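Local coordinates for lipoprotein (Colwellia psychrerythraea, PDB 3O0Y), which is of unknown function but, as a putative lipoprotein of the DUF885 family, is probably related to metallopeptidases, at residues A[601-604]-A[605-608]. Residues are numbered along the deposited sequence; the frame is centred on the assembly and turned at random.
Sequences NVNH and WLDN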
loop_
_atom_site.group_PDB
_atom_site.type_symbol
_atom_site.label_atom_id
_atom_site.label_comp_id
_atom_site.label_asym_id
_atom_site.label_seq_id
_atom_site.Cartn_x
_atom_site.Cartn_y
_atom_site.Cartn_z
ATOM N N ASN A 601 8.548 0.436 -23.232
ATOM C CA ASN A 601 7.288 0.902 -23.859
ATOM C C ASN A 601 7.358 2.354 -24.333
ATOM O O ASN A 601 6.870 2.709 -25.429
ATOM C CB ASN A 601 6.078 0.691 -22.921
ATOM C CG ASN A 601 5.742 -0.780 -22.769
ATOM O OD1 ASN A 601 6.111 -1.586 -23.647
ATOM N ND2 ASN A 601 4.962 -1.142 -21.723
ATOM N N VAL A 602 8.007 3.195 -23.526
ATOM C CA VAL A 602 8.214 4.602 -23.940
ATOM C C VAL A 602 9.038 4.635 -25.188
ATOM O O VAL A 602 8.740 5.328 -26.141
ATOM C CB VAL A 602 8.849 5.451 -22.788
ATOM C CG1 VAL A 602 9.361 6.843 -23.303
ATOM C CG2 VAL A 602 7.781 5.648 -21.664
ATOM N N ASN A 603 10.101 3.841 -25.208
ATOM C CA ASN A 603 10.986 3.783 -26.384
ATOM C C ASN A 603 10.301 3.249 -27.653
ATOM O O ASN A 603 10.498 3.819 -28.766
ATOM C CB ASN A 603 12.219 2.966 -26.084
ATOM C CG ASN A 603 13.229 3.708 -25.253
ATOM O OD1 ASN A 603 13.274 4.937 -25.224
ATOM N ND2 ASN A 603 14.108 2.934 -24.620
ATOM N N HIS A 604 9.406 2.273 -27.473
ATOM C CA HIS A 604 8.631 1.741 -28.591
ATOM C C HIS A 604 7.760 2.832 -29.162
ATOM O O HIS A 604 7.681 2.961 -30.388
ATOM C CB HIS A 604 7.805 0.541 -28.176
ATOM C CG HIS A 604 7.017 -0.089 -29.292
ATOM N ND1 HIS A 604 7.568 -0.998 -30.181
ATOM C CD2 HIS A 604 5.713 0.011 -29.617
ATOM C CE1 HIS A 604 6.635 -1.393 -31.033
ATOM N NE2 HIS A 604 5.495 -0.816 -30.699
ATOM N N TRP A 605 7.061 3.550 -28.284
ATOM C CA TRP A 605 6.290 4.725 -28.695
ATOM C C TRP A 605 7.135 5.776 -29.404
ATOM O O TRP A 605 6.781 6.215 -30.512
ATOM C CB TRP A 605 5.520 5.281 -27.460
ATOM C CG TRP A 605 4.978 6.642 -27.595
ATOM C CD1 TRP A 605 3.964 7.035 -28.412
ATOM C CD2 TRP A 605 5.355 7.786 -26.840
ATOM N NE1 TRP A 605 3.707 8.363 -28.238
ATOM C CE2 TRP A 605 4.534 8.851 -27.262
ATOM C CE3 TRP A 605 6.276 8.021 -25.819
ATOM C CZ2 TRP A 605 4.598 10.118 -26.707
ATOM C CZ3 TRP A 605 6.328 9.298 -25.257
ATOM C CH2 TRP A 605 5.488 10.332 -25.730
ATOM N N LEU A 606 8.278 6.169 -28.835
ATOM C CA LEU A 606 9.110 7.213 -29.469
ATOM C C LEU A 606 9.561 6.753 -30.867
ATOM O O LEU A 606 9.563 7.552 -31.813
ATOM C CB LEU A 606 10.331 7.456 -28.581
ATOM C CG LEU A 606 9.976 8.141 -27.269
ATOM C CD1 LEU A 606 11.165 8.306 -26.332
ATOM C CD2 LEU A 606 9.215 9.485 -27.549
ATOM N N ASP A 607 9.890 5.465 -31.008
ATOM C CA ASP A 607 10.490 4.936 -32.266
ATOM C C ASP A 607 9.446 4.903 -33.412
ATOM O O ASP A 607 9.779 4.930 -34.612
ATOM C CB ASP A 607 11.035 3.541 -32.093
ATOM C CG ASP A 607 12.334 3.485 -31.306
ATOM O OD1 ASP A 607 12.991 4.526 -31.062
ATOM O OD2 ASP A 607 12.699 2.346 -30.910
ATOM N N ASN A 608 8.189 4.862 -33.035
ATOM C CA ASN A 608 7.135 4.699 -33.997
ATOM C C ASN A 608 6.436 6.042 -34.299
ATOM O O ASN A 608 5.521 6.100 -35.120
ATOM C CB ASN A 608 6.225 3.538 -33.555
ATOM C CG ASN A 608 6.898 2.135 -33.756
ATOM O OD1 ASN A 608 7.451 1.494 -32.831
ATOM N ND2 ASN A 608 6.918 1.704 -34.993
#
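Val602 and Leu606, one helical turn apart near the C-terminal end of helix 595-608, run alongside each other in the same direction, Val602 CG1 touching Leu606 CD1 at 3.8 Å. With CG1 anti to the backbone N (chi1 167°), Val602 also brings that methyl to the indole rim, 4.2 Å from Trp605 CE3. Leu606 sends its other methyl, CD2, over one face of the Trp605 ring, 3.6 Å above the plane and off-centre, near the ring's margin. This is the packed side: Val586 of helix 580-588 and Leu574 of helix 555-574 close around it, and Trp605 NE1 donates to Glu582. Cutting Leu606 back to an alanine would probably cost Val602 CG1 its closer apolar partner and uncover part of the indole face.

Leu606 N reaches Val602 O at 2.9 Å, nearly straight, whereas Asn608 N to His604 O is long and weak at 3.3 Å, with Asn608 N also bonded to Trp605 O. His604 and Asn608 sit on the looser, exposed side. Separately, Asp607 OD1 makes a salt bridge to Arg573, tying the turn to helix 555-574. The chemistry implies a turn anchored by apolar packing on one flank and by a charge pair on another.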